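Local coordinates for protein PrgB (Enterococcus faecalis, PDB 6EVU) that promotes cell aggregation, biofilm formation and conjugation by binding and compacting DNA, the adhesin domain of this cell-wall-anchored protein being the part described here, at residues A194-S199 / T306-Q311; A222-N227 / V273-G278; I280-G285 / Q300-S305. One frame throughout, in Å; residues are numbered along the deposited sequence.

Contact 1 of 3, residues A194-S199 / T306-Q311; sequences AYALSS and TNLNAQ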
ATOM      1  N   ALA A 194     -15.331   2.613  -0.967  1.00 39.69           N
ATOM      2  CA  ALA A 194     -14.659   2.004   0.167  1.00 39.49           C
ATOM      3  C   ALA A 194     -13.528   1.118  -0.341  1.00 37.85           C
ATOM      4  O   ALA A 194     -13.714   0.300  -1.258  1.00 38.46           O
ATOM      5  CB  ALA A 194     -15.647   1.212   1.044  1.00 38.92           C
ATOM      6  N   TYR A 195     -12.374   1.238   0.291  1.00 33.54           N
ATOM      7  CA  TYR A 195     -11.224   0.449  -0.116  1.00 32.15           C
ATOM      8  C   TYR A 195     -10.495  -0.063   1.109  1.00 33.58           C
ATOM      9  O   TYR A 195     -10.607   0.506   2.199  1.00 36.49           O
ATOM     10  CB  TYR A 195     -10.247   1.242  -0.983  1.00 28.95           C
ATOM     11  CG  TYR A 195      -9.834   2.639  -0.496  1.00 31.89           C
ATOM     12  CD1 TYR A 195     -10.639   3.759  -0.702  1.00 27.26           C
ATOM     13  CD2 TYR A 195      -8.616   2.813   0.132  1.00 27.69           C
ATOM     14  CE1 TYR A 195     -10.197   5.062  -0.246  1.00 28.17           C
ATOM     15  CE2 TYR A 195      -8.154   4.061   0.546  1.00 30.74           C
ATOM     16  CZ  TYR A 195      -8.947   5.168   0.360  1.00 33.20           C
ATOM     17  OH  TYR A 195      -8.474   6.383   0.758  1.00 32.23           O
ATOM     18  N   ALA A 196      -9.803  -1.185   0.929  1.00 32.34           N
ATOM     19  CA  ALA A 196      -9.137  -1.849   2.032  1.00 35.31           C
ATOM     20  C   ALA A 196      -7.760  -1.242   2.273  1.00 32.52           C
ATOM     21  O   ALA A 196      -7.050  -0.845   1.341  1.00 35.70           O
ATOM     22  CB  ALA A 196      -8.973  -3.331   1.727  1.00 34.79           C
ATOM     23  N   LEU A 197      -7.346  -1.223   3.530  1.00 34.31           N
ATOM     24  CA  LEU A 197      -5.972  -0.893   3.878  1.00 31.69           C
ATOM     25  C   LEU A 197      -5.610  -2.106   4.715  1.00 35.56           C
ATOM     26  O   LEU A 197      -6.058  -2.230   5.866  1.00 41.22           O
ATOM     27  CB  LEU A 197      -5.856   0.418   4.651  1.00 39.23           C
ATOM     28  CG  LEU A 197      -6.542   1.530   3.848  1.00 47.43           C
ATOM     29  CD1 LEU A 197      -6.925   2.671   4.726  1.00 54.96           C
ATOM     30  CD2 LEU A 197      -5.633   1.926   2.722  1.00 37.48           C
ATOM     31  N   SER A 198      -4.870  -3.032   4.123  1.00 40.39           N
ATOM     32  CA  SER A 198      -4.655  -4.345   4.700  1.00 43.70           C
ATOM     33  C   SER A 198      -3.181  -4.632   4.911  1.00 32.67           C
ATOM     34  O   SER A 198      -2.304  -3.876   4.471  1.00 36.53           O
ATOM     35  CB  SER A 198      -5.263  -5.442   3.818  1.00 44.86           C
ATOM     36  OG  SER A 198      -6.678  -5.317   3.861  1.00 47.63           O
ATOM     37  N   SER A 199      -2.956  -5.732   5.628  1.00 40.89           N
ATOM     38  CA  SER A 199      -1.633  -6.301   5.781  1.00 45.79           C
ATOM     39  C   SER A 199      -0.651  -5.251   6.305  1.00 32.71           C
ATOM     40  O   SER A 199       0.470  -5.067   5.778  1.00 39.08           O
ATOM     41  CB  SER A 199      -1.178  -6.887   4.445  1.00 36.21           C
ATOM     42  OG  SER A 199      -0.080  -7.757   4.600  1.00 42.38           O
ATOM     43  N   THR A 306     -10.968  -3.791  -2.892  1.00 31.65           N
ATOM     44  CA  THR A 306     -12.158  -3.436  -2.136  1.00 34.99           C
ATOM     45  C   THR A 306     -12.596  -4.571  -1.226  1.00 38.45           C
ATOM     46  O   THR A 306     -13.743  -4.573  -0.752  1.00 37.21           O
ATOM     47  CB  THR A 306     -13.314  -3.055  -3.074  1.00 33.38           C
ATOM     48  OG1 THR A 306     -13.553  -4.134  -4.002  1.00 35.02           O
ATOM     49  CG2 THR A 306     -13.046  -1.769  -3.755  1.00 33.06           C
ATOM     50  N   ASN A 307     -11.712  -5.536  -0.997  1.00 39.25           N
ATOM     51  CA  ASN A 307     -11.944  -6.667  -0.094  1.00 37.87           C
ATOM     52  C   ASN A 307     -11.641  -6.219   1.327  1.00 42.85           C
ATOM     53  O   ASN A 307     -10.503  -6.327   1.808  1.00 42.10           O
ATOM     54  CB  ASN A 307     -11.044  -7.824  -0.505  1.00 45.42           C
ATOM     55  CG  ASN A 307     -11.566  -8.570  -1.722  1.00 67.97           C
ATOM     56  OD1 ASN A 307     -10.854  -8.717  -2.733  1.00 64.77           O
ATOM     57  ND2 ASN A 307     -12.806  -9.089  -1.622  1.00 80.32           N
ATOM     58  N   LEU A 308     -12.639  -5.640   1.985  1.00 44.05           N
ATOM     59  CA  LEU A 308     -12.441  -5.094   3.314  1.00 40.25           C
ATOM     60  C   LEU A 308     -12.411  -6.233   4.313  1.00 45.42           C
ATOM     61  O   LEU A 308     -13.222  -7.171   4.244  1.00 49.62           O
ATOM     62  CB  LEU A 308     -13.564  -4.104   3.680  1.00 44.18           C
ATOM     63  CG  LEU A 308     -14.037  -3.144   2.589  1.00 36.10           C
ATOM     64  CD1 LEU A 308     -15.131  -2.197   3.084  1.00 38.27           C
ATOM     65  CD2 LEU A 308     -12.815  -2.361   2.153  1.00 37.50           C
ATOM     66  N   ASN A 309     -11.519  -6.135   5.295  1.00 46.20           N
ATOM     67  CA  ASN A 309     -11.546  -7.115   6.376  1.00 47.92           C
ATOM     68  C   ASN A 309     -12.537  -6.753   7.482  1.00 46.32           C
ATOM     69  O   ASN A 309     -12.395  -7.220   8.637  1.00 53.07           O
ATOM     70  CB  ASN A 309     -10.134  -7.324   6.912  1.00 53.95           C
ATOM     71  CG  ASN A 309      -9.255  -8.028   5.902  1.00 59.07           C
ATOM     72  OD1 ASN A 309      -9.646  -9.065   5.365  1.00 63.07           O
ATOM     73  ND2 ASN A 309      -8.085  -7.473   5.627  1.00 63.19           N
ATOM     74  N   ALA A 310     -13.596  -6.004   7.142  1.00 47.85           N
ATOM     75  CA  ALA A 310     -14.687  -5.725   8.062  1.00 46.90           C
ATOM     76  C   ALA A 310     -15.985  -5.531   7.277  1.00 53.30           C
ATOM     77  O   ALA A 310     -15.995  -5.493   6.043  1.00 67.76           O
ATOM     78  CB  ALA A 310     -14.377  -4.502   8.930  1.00 56.17           C
ATOM     79  N   GLN A 311     -17.092  -5.418   8.008  1.00 49.41           N
ATOM     80  CA  GLN A 311     -18.379  -5.102   7.410  1.00 49.02           C
ATOM     81  C   GLN A 311     -18.923  -3.778   7.896  1.00 59.12           C
ATOM     82  O   GLN A 311     -19.875  -3.254   7.303  1.00 62.89           O
ATOM     83  CB  GLN A 311     -19.420  -6.196   7.722  1.00 68.25           C
ATOM     84  CG  GLN A 311     -18.846  -7.602   7.729  1.00 82.61           C
ATOM     85  CD  GLN A 311     -19.234  -8.400   6.492  1.00 90.59           C
ATOM     86  OE1 GLN A 311     -19.032  -7.941   5.358  1.00 93.02           O
ATOM     87  NE2 GLN A 311     -19.805  -9.596   6.702  1.00 83.97           N
TER
HETATM   88  O   HOH W   1      -9.497  -3.774   5.186  1.00 39.86           O
HETATM   89  O   HOH W   2      -7.889  -6.481   1.913  1.00 42.61           O
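Leu308 presses its CD2 methyl onto the peptide between Tyr195 and Ala196, 3.4 Å from Tyr195 C, while CD1 reaches Ala194 CB at 4.0 Å. The fork of the leucine thus straddles the strand from Ala194 to the Tyr195-Ala196 peptide, which a short alanine at 194 and another at 196 allow by letting the loop close on the backbone. Ala196 CB also meets the carbonyl oxygen of Asn307, 3.4 Å away. Thr306 lays CG2, anti to its own carbonyl carbon, against Ala194 O; the other branch, OG1, accepts from the backbone N of Phe32.

Farther along, water takes over. One water lies 2.6 Å from Ser198 OG and donates to Asn307 O; a second accepts from Asn309 N and is only weakly bound to Ser198 OG. The Asn309 amide lies beside that hydroxyl, but its ND2 bonds to Ser271 OG instead. Asn307 centres an inverse gamma turn, which bends the chain here. The arrangement is that of an irregular segment near the end of this domain chain, laid across an edge strand, 193-197, of a small three-stranded antiparallel sheet in the GbpC-family adhesin domain.

Contact 2 of 3, residues A222-N227 / V273-G278; sequences AFKYIN and VGLANG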
ATOM      1  N   ALA A 222     -11.031   9.430   3.982  1.00 37.85           N
ATOM      2  CA  ALA A 222     -10.796   9.283   5.417  1.00 38.76           C
ATOM      3  C   ALA A 222     -10.493   7.835   5.780  1.00 45.87           C
ATOM      4  O   ALA A 222     -11.038   6.895   5.182  1.00 42.02           O
ATOM      5  CB  ALA A 222     -11.982   9.791   6.242  1.00 40.97           C
ATOM      6  N   PHE A 223      -9.636   7.671   6.796  1.00 37.45           N
ATOM      7  CA  PHE A 223      -9.373   6.372   7.396  1.00 38.33           C
ATOM      8  C   PHE A 223     -10.441   6.046   8.449  1.00 42.73           C
ATOM      9  O   PHE A 223     -10.871   6.909   9.222  1.00 45.80           O
ATOM     10  CB  PHE A 223      -7.983   6.354   8.024  1.00 44.20           C
ATOM     11  CG  PHE A 223      -7.639   5.062   8.743  1.00 41.43           C
ATOM     12  CD1 PHE A 223      -8.120   4.807  10.037  1.00 45.63           C
ATOM     13  CD2 PHE A 223      -6.811   4.130   8.162  1.00 46.33           C
ATOM     14  CE1 PHE A 223      -7.779   3.635  10.698  1.00 49.42           C
ATOM     15  CE2 PHE A 223      -6.476   2.955   8.815  1.00 40.08           C
ATOM     16  CZ  PHE A 223      -6.971   2.704  10.090  1.00 41.99           C
ATOM     17  N   LYS A 224     -10.846   4.782   8.503  1.00 42.61           N
ATOM     18  CA  LYS A 224     -11.812   4.314   9.493  1.00 42.85           C
ATOM     19  C   LYS A 224     -11.281   3.065  10.188  1.00 48.07           C
ATOM     20  O   LYS A 224     -10.806   2.144   9.521  1.00 46.21           O
ATOM     21  CB  LYS A 224     -13.161   4.023   8.818  1.00 42.89           C
ATOM     22  CG  LYS A 224     -13.928   5.271   8.396  1.00 56.55           C
ATOM     23  CD  LYS A 224     -14.382   6.064   9.635  1.00 64.37           C
ATOM     24  CE  LYS A 224     -15.517   7.007   9.345  1.00 68.40           C
ATOM     25  NZ  LYS A 224     -16.013   7.597  10.614  1.00 72.96           N
ATOM     26  N   TYR A 225     -11.389   3.024  11.522  1.00 40.74           N
ATOM     27  CA  TYR A 225     -10.863   1.933  12.340  1.00 45.32           C
ATOM     28  C   TYR A 225     -11.769   0.703  12.245  1.00 45.10           C
ATOM     29  O   TYR A 225     -12.997   0.822  12.196  1.00 56.58           O
ATOM     30  CB  TYR A 225     -10.764   2.375  13.817  1.00 49.32           C
ATOM     31  CG  TYR A 225     -10.345   1.289  14.803  1.00 58.43           C
ATOM     32  CD1 TYR A 225      -9.068   0.737  14.770  1.00 47.48           C
ATOM     33  CD2 TYR A 225     -11.235   0.807  15.771  1.00 55.29           C
ATOM     34  CE1 TYR A 225      -8.678  -0.247  15.667  1.00 51.80           C
ATOM     35  CE2 TYR A 225     -10.851  -0.198  16.689  1.00 55.63           C
ATOM     36  CZ  TYR A 225      -9.562  -0.715  16.622  1.00 49.13           C
ATOM     37  OH  TYR A 225      -9.156  -1.696  17.482  1.00 63.51           O
ATOM     38  N   ILE A 226     -11.154  -0.484  12.210  1.00 47.55           N
ATOM     39  CA  ILE A 226     -11.888  -1.741  12.344  1.00 46.13           C
ATOM     40  C   ILE A 226     -11.723  -2.240  13.763  1.00 45.47           C
ATOM     41  O   ILE A 226     -10.597  -2.309  14.268  1.00 46.92           O
ATOM     42  CB  ILE A 226     -11.399  -2.807  11.353  1.00 46.12           C
ATOM     43  CG1 ILE A 226     -11.522  -2.327   9.900  1.00 41.47           C
ATOM     44  CG2 ILE A 226     -12.097  -4.126  11.630  1.00 46.21           C
ATOM     45  CD1 ILE A 226     -10.782  -3.236   8.891  1.00 38.68           C
ATOM     46  N   ASN A 227     -12.839  -2.610  14.411  1.00 47.02           N
ATOM     47  CA  ASN A 227     -12.748  -3.014  15.808  1.00 52.93           C
ATOM     48  C   ASN A 227     -11.878  -4.252  15.962  1.00 52.47           C
ATOM     49  O   ASN A 227     -12.024  -5.232  15.222  1.00 56.85           O
ATOM     50  CB  ASN A 227     -14.128  -3.261  16.385  1.00 53.53           C
ATOM     51  CG  ASN A 227     -14.091  -3.384  17.905  1.00 59.59           C
ATOM     52  OD1 ASN A 227     -13.234  -2.787  18.557  1.00 63.54           O
ATOM     53  ND2 ASN A 227     -15.001  -4.120  18.461  1.00 56.22           N
ATOM     54  N   VAL A 273     -10.150   0.685   6.977  1.00 40.79           N
ATOM     55  CA  VAL A 273     -10.975   0.948   5.807  1.00 40.40           C
ATOM     56  C   VAL A 273     -10.749   2.385   5.352  1.00 34.65           C
ATOM     57  O   VAL A 273     -10.710   3.300   6.186  1.00 40.40           O
ATOM     58  CB  VAL A 273     -12.458   0.696   6.110  1.00 39.49           C
ATOM     59  CG1 VAL A 273     -13.287   0.986   4.889  1.00 43.99           C
ATOM     60  CG2 VAL A 273     -12.614  -0.758   6.587  1.00 40.67           C
ATOM     61  N   GLY A 274     -10.544   2.566   4.050  1.00 34.91           N
ATOM     62  CA  GLY A 274     -10.551   3.879   3.431  1.00 38.60           C
ATOM     63  C   GLY A 274     -11.913   4.189   2.828  1.00 36.10           C
ATOM     64  O   GLY A 274     -12.532   3.331   2.182  1.00 36.49           O
ATOM     65  N   LEU A 275     -12.396   5.403   3.094  1.00 35.97           N
ATOM     66  CA  LEU A 275     -13.684   5.888   2.589  1.00 37.54           C
ATOM     67  C   LEU A 275     -13.432   7.156   1.789  1.00 43.17           C
ATOM     68  O   LEU A 275     -12.693   8.041   2.246  1.00 41.48           O
ATOM     69  CB  LEU A 275     -14.709   6.154   3.726  1.00 41.02           C
ATOM     70  CG  LEU A 275     -15.308   4.826   4.213  1.00 50.99           C
ATOM     71  CD1 LEU A 275     -15.960   4.909   5.599  1.00 60.43           C
ATOM     72  CD2 LEU A 275     -16.262   4.279   3.181  1.00 44.05           C
ATOM     73  N   ALA A 276     -13.988   7.233   0.581  1.00 39.58           N
ATOM     74  CA  ALA A 276     -13.753   8.392  -0.280  1.00 37.77           C
ATOM     75  C   ALA A 276     -15.082   8.905  -0.840  1.00 40.71           C
ATOM     76  O   ALA A 276     -15.753   8.199  -1.599  1.00 41.65           O
ATOM     77  CB  ALA A 276     -12.784   8.070  -1.422  1.00 39.67           C
ATOM     78  N   ASN A 277     -15.447  10.149  -0.494  1.00 37.18           N
ATOM     79  CA  ASN A 277     -16.552  10.832  -1.170  1.00 39.98           C
ATOM     80  C   ASN A 277     -16.057  11.593  -2.398  1.00 43.65           C
ATOM     81  O   ASN A 277     -16.521  12.686  -2.691  1.00 54.32           O
ATOM     82  CB  ASN A 277     -17.284  11.773  -0.199  1.00 41.50           C
ATOM     83  CG  ASN A 277     -17.855  11.045   1.013  1.00 60.49           C
ATOM     84  OD1 ASN A 277     -18.857  10.329   0.904  1.00 71.06           O
ATOM     85  ND2 ASN A 277     -17.231  11.235   2.177  1.00 66.06           N
ATOM     86  N   GLY A 278     -15.057  11.059  -3.083  1.00 38.86           N
ATOM     87  CA  GLY A 278     -14.403  11.735  -4.191  1.00 34.74           C
ATOM     88  C   GLY A 278     -13.336  10.787  -4.718  1.00 34.83           C
ATOM     89  O   GLY A 278     -13.347   9.602  -4.393  1.00 36.80           O
TER
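Strands 222-225 and 273-276 run antiparallel, their axes 4.8 Å apart at closest approach and 142° between their directions, with Ala222–Leu275 and Lys224–Val273 as hydrogen-bonded pairs around the non-hydrogen-bonded pair Phe223–Gly274. Each hydrogen-bonded pair has two bonds: Ala222 N to Leu275 O is 2.8 Å and Leu275 N to Ala222 O is 2.9 Å, while Lys224 and Val273 exchange N-H and C=O in the same way. Between them, Gly274 CA approaches Ala222 O in a CA-H...O contact.

On the face that carries Lys224, Val273 and Leu275, the lysine lends its aliphatic stem to the apolar surface. Its CG lies only 3.5 Å from Leu275 CD1, a tight carbon contact, and the chain then bends at chi2 (-67°), carrying NZ away to the backbone oxygen of Lys314. A lysine can therefore cover a leucine and still place its charge on a carbonyl. This is a simple antiparallel sheet with 272-276 as its middle strand, flanked by 221-225 and 193-197.

Past the paired residues, Ile226 sets CG1 and CD1 against Val273 CG2, each 3.8 Å away, the two branched side chains crossing at about a right angle. Val273 also touches Val313. On the other face, Phe223 stacks on Phe239 and packs against Leu197; its partner Gly274 brings no side chain to that side.

Contact 3 of 3, residues I280-G285 / Q300-S305; sequences ISFSFG and QWFAFS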
ATOM      1  N   ILE A 280     -10.131   8.684  -4.992  1.00 29.40           N
ATOM      2  CA  ILE A 280      -9.289   8.003  -4.006  1.00 29.04           C
ATOM      3  C   ILE A 280      -7.879   8.567  -4.023  1.00 29.51           C
ATOM      4  O   ILE A 280      -7.228   8.620  -5.073  1.00 29.07           O
ATOM      5  CB  ILE A 280      -9.237   6.498  -4.300  1.00 26.83           C
ATOM      6  CG1 ILE A 280     -10.622   5.890  -4.023  1.00 27.25           C
ATOM      7  CG2 ILE A 280      -8.134   5.817  -3.468  1.00 30.79           C
ATOM      8  CD1 ILE A 280     -10.661   4.393  -4.360  1.00 32.04           C
ATOM      9  N   SER A 281      -7.358   8.884  -2.855  1.00 27.03           N
ATOM     10  CA  SER A 281      -5.964   9.362  -2.790  1.00 26.66           C
ATOM     11  C   SER A 281      -5.488   9.276  -1.351  1.00 26.81           C
ATOM     12  O   SER A 281      -6.210   9.696  -0.449  1.00 28.70           O
ATOM     13  CB  SER A 281      -5.874  10.791  -3.268  1.00 30.81           C
ATOM     14  OG  SER A 281      -4.503  11.212  -3.337  1.00 31.50           O
ATOM     15  N   PHE A 282      -4.321   8.695  -1.125  1.00 25.16           N
ATOM     16  CA  PHE A 282      -3.826   8.498   0.239  1.00 28.41           C
ATOM     17  C   PHE A 282      -2.355   8.138   0.110  1.00 29.89           C
ATOM     18  O   PHE A 282      -1.849   7.942  -1.008  1.00 26.79           O
ATOM     19  CB  PHE A 282      -4.603   7.397   0.973  1.00 31.79           C
ATOM     20  CG  PHE A 282      -4.474   6.050   0.307  1.00 29.39           C
ATOM     21  CD1 PHE A 282      -5.259   5.708  -0.776  1.00 28.18           C
ATOM     22  CD2 PHE A 282      -3.510   5.136   0.778  1.00 28.39           C
ATOM     23  CE1 PHE A 282      -5.092   4.496  -1.434  1.00 26.80           C
ATOM     24  CE2 PHE A 282      -3.328   3.902   0.150  1.00 28.29           C
ATOM     25  CZ  PHE A 282      -4.115   3.581  -0.971  1.00 28.49           C
ATOM     26  N   SER A 283      -1.646   8.068   1.258  1.00 26.32           N
ATOM     27  CA  SER A 283      -0.252   7.599   1.197  1.00 26.79           C
ATOM     28  C   SER A 283      -0.027   6.307   1.973  1.00 28.91           C
ATOM     29  O   SER A 283      -0.737   5.995   2.948  1.00 28.56           O
ATOM     30  CB  SER A 283       0.718   8.681   1.712  1.00 27.62           C
ATOM     31  OG  SER A 283       0.614   9.785   0.855  1.00 29.56           O
ATOM     32  N   PHE A 284       0.983   5.538   1.557  1.00 27.08           N
ATOM     33  CA  PHE A 284       1.327   4.325   2.303  1.00 26.31           C
ATOM     34  C   PHE A 284       2.838   4.281   2.479  1.00 31.39           C
ATOM     35  O   PHE A 284       3.579   4.860   1.690  1.00 26.18           O
ATOM     36  CB  PHE A 284       0.777   3.028   1.628  1.00 25.67           C
ATOM     37  CG  PHE A 284       1.305   2.807   0.207  1.00 25.83           C
ATOM     38  CD1 PHE A 284       2.458   2.091  -0.006  1.00 23.26           C
ATOM     39  CD2 PHE A 284       0.613   3.332  -0.877  1.00 23.57           C
ATOM     40  CE1 PHE A 284       2.941   1.882  -1.309  1.00 24.18           C
ATOM     41  CE2 PHE A 284       1.091   3.111  -2.212  1.00 26.55           C
ATOM     42  CZ  PHE A 284       2.271   2.398  -2.387  1.00 24.54           C
ATOM     43  N   GLY A 285       3.327   3.533   3.453  1.00 28.22           N
ATOM     44  CA  GLY A 285       4.759   3.536   3.633  1.00 29.33           C
ATOM     45  C   GLY A 285       5.227   2.653   4.760  1.00 27.26           C
ATOM     46  O   GLY A 285       4.541   1.700   5.172  1.00 31.15           O
ATOM     47  N   GLN A 300       8.230  -2.931   0.618  1.00 26.47           N
ATOM     48  CA  GLN A 300       6.927  -3.445   1.029  1.00 26.32           C
ATOM     49  C   GLN A 300       6.107  -3.818  -0.200  1.00 27.06           C
ATOM     50  O   GLN A 300       6.358  -3.378  -1.324  1.00 27.69           O
ATOM     51  CB  GLN A 300       6.172  -2.384   1.862  1.00 26.56           C
ATOM     52  CG  GLN A 300       5.663  -1.236   0.985  1.00 25.84           C
ATOM     53  CD  GLN A 300       5.219  -0.038   1.822  1.00 34.87           C
ATOM     54  OE1 GLN A 300       5.727   1.061   1.706  1.00 27.93           O
ATOM     55  NE2 GLN A 300       4.220  -0.258   2.656  1.00 29.40           N
ATOM     56  N   TRP A 301       5.059  -4.620   0.068  1.00 24.69           N
ATOM     57  CA  TRP A 301       4.052  -4.918  -0.941  1.00 27.42           C
ATOM     58  C   TRP A 301       2.800  -4.157  -0.552  1.00 26.88           C
ATOM     59  O   TRP A 301       2.339  -4.312   0.581  1.00 28.92           O
ATOM     60  CB  TRP A 301       3.792  -6.429  -0.948  1.00 27.95           C
ATOM     61  CG  TRP A 301       2.627  -6.847  -1.825  1.00 27.90           C
ATOM     62  CD1 TRP A 301       2.171  -6.197  -2.916  1.00 31.42           C
ATOM     63  CD2 TRP A 301       1.781  -8.005  -1.665  1.00 32.15           C
ATOM     64  NE1 TRP A 301       1.084  -6.835  -3.462  1.00 34.33           N
ATOM     65  CE2 TRP A 301       0.825  -7.954  -2.707  1.00 30.23           C
ATOM     66  CE3 TRP A 301       1.713  -9.046  -0.721  1.00 35.23           C
ATOM     67  CZ2 TRP A 301      -0.176  -8.948  -2.840  1.00 38.07           C
ATOM     68  CZ3 TRP A 301       0.742 -10.035  -0.878  1.00 41.09           C
ATOM     69  CH2 TRP A 301      -0.198  -9.949  -1.907  1.00 47.28           C
ATOM     70  N   PHE A 302       2.273  -3.339  -1.460  1.00 27.80           N
ATOM     71  CA  PHE A 302       1.012  -2.635  -1.224  1.00 26.82           C
ATOM     72  C   PHE A 302       0.016  -3.123  -2.268  1.00 22.82           C
ATOM     73  O   PHE A 302       0.128  -2.786  -3.440  1.00 26.45           O
ATOM     74  CB  PHE A 302       1.119  -1.109  -1.283  1.00 27.59           C
ATOM     75  CG  PHE A 302      -0.182  -0.478  -0.891  1.00 28.17           C
ATOM     76  CD1 PHE A 302      -0.516  -0.408   0.474  1.00 34.05           C
ATOM     77  CD2 PHE A 302      -1.122  -0.169  -1.833  1.00 30.18           C
ATOM     78  CE1 PHE A 302      -1.728   0.102   0.884  1.00 32.75           C
ATOM     79  CE2 PHE A 302      -2.408   0.330  -1.430  1.00 31.61           C
ATOM     80  CZ  PHE A 302      -2.692   0.454  -0.083  1.00 32.80           C
ATOM     81  N   ALA A 303      -0.994  -3.866  -1.827  1.00 26.93           N
ATOM     82  CA  ALA A 303      -2.062  -4.330  -2.700  1.00 31.30           C
ATOM     83  C   ALA A 303      -3.290  -3.449  -2.513  1.00 30.14           C
ATOM     84  O   ALA A 303      -3.640  -3.110  -1.373  1.00 35.98           O
ATOM     85  CB  ALA A 303      -2.420  -5.777  -2.363  1.00 29.47           C
ATOM     86  N   PHE A 304      -3.946  -3.124  -3.618  1.00 28.15           N
ATOM     87  CA  PHE A 304      -5.159  -2.316  -3.625  1.00 29.17           C
ATOM     88  C   PHE A 304      -6.359  -3.166  -3.995  1.00 29.64           C
ATOM     89  O   PHE A 304      -6.361  -3.786  -5.051  1.00 31.47           O
ATOM     90  CB  PHE A 304      -5.080  -1.171  -4.624  1.00 28.76           C
ATOM     91  CG  PHE A 304      -6.325  -0.368  -4.665  1.00 30.94           C
ATOM     92  CD1 PHE A 304      -6.543   0.605  -3.698  1.00 29.72           C
ATOM     93  CD2 PHE A 304      -7.322  -0.602  -5.654  1.00 29.58           C
ATOM     94  CE1 PHE A 304      -7.744   1.373  -3.713  1.00 29.77           C
ATOM     95  CE2 PHE A 304      -8.508   0.200  -5.687  1.00 28.19           C
ATOM     96  CZ  PHE A 304      -8.724   1.155  -4.716  1.00 30.48           C
ATOM     97  N   SER A 305      -7.392  -3.163  -3.139  1.00 28.81           N
ATOM     98  CA  SER A 305      -8.639  -3.837  -3.497  1.00 34.48           C
ATOM     99  C   SER A 305      -9.764  -3.277  -2.647  1.00 30.83           C
ATOM    100  O   SER A 305      -9.548  -2.503  -1.717  1.00 32.38           O
ATOM    101  CB  SER A 305      -8.559  -5.361  -3.290  1.00 31.46           C
ATOM    102  OG  SER A 305      -8.848  -5.727  -1.951  1.00 35.30           O
TER
HETATM  103  O   HOH W   3       5.654   3.555   0.099  1.00 24.35           O
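Gln300 holds strand 280-287 near Gly285, directly through NE2 and by way of a water through OE1. NE2 donates to Gly285 O at 3.2 Å, a bent bond with an angle of 137° at the hydrogen, and the donor stands above the carbonyl plane. OE1 accepts from a water, 3.0 Å away, that also donates to Phe284 O, so the water carries the link back by one residue. The extended chain of glutamine gives the reach, and OE1 comes to 3.3 Å from Gly285 CA. The same amide lies at the edge of the Phe284 ring, close to its plane.

Next to it, Phe284 and Phe302 form an offset stack, centroids 4.2 Å apart and planes at 12°. Phe302 CB also sits over the Phe284 face as a CH-pi contact. CG of Phe284 lies between its backbone N and carbonyl carbon, whereas that of Phe302 is anti to N; these settings bring the two rings face to face from opposing strands.

The strands are not hydrogen-bonded neighbours: they belong to two different antiparallel sheets, with axes 8.7 Å apart, and face each other as layers of a beta-sandwich whose interior is filled from both sides.

Phe282 completes the aromatic cluster. Its edge, at CE2, meets Phe302 CZ at 3.5 Å, the two planes standing at 51°, an oblique meeting rather than a stack. A large flat side chain suits position 284 because it can offer a face to Phe302 and a rim to Gln300. Farther along, Ile280 CD1 touches the rim of Phe304 at CZ, while Phe304 also packs on Ile175 of strand 169-179.

The centre of contact 3 lies about 2 Å from the centre of the chain, those of contacts 1 and 2 about 12 and 14 Å. Tyr195 joins all three: its O is 2.8 Å from Gly274 N, a probable hydrogen bond linking contact 1 to contact 2, and its side chain packs on Ile280, Phe282 and Phe304 of contact 3. The chain continues from 300-305 straight into 306-311, and a probable hydrogen bond, Ala196 N to Ser305 O at 3.0 Å, ties contact 1 to contact 3. Contacts 2 and 3 meet only through sequence, strand 272-276 leading into strand 280-287. Bound Tris, probably from the crystallisation liquor, is hydrogen-bonded to Ser199 OG and to Trp301 N.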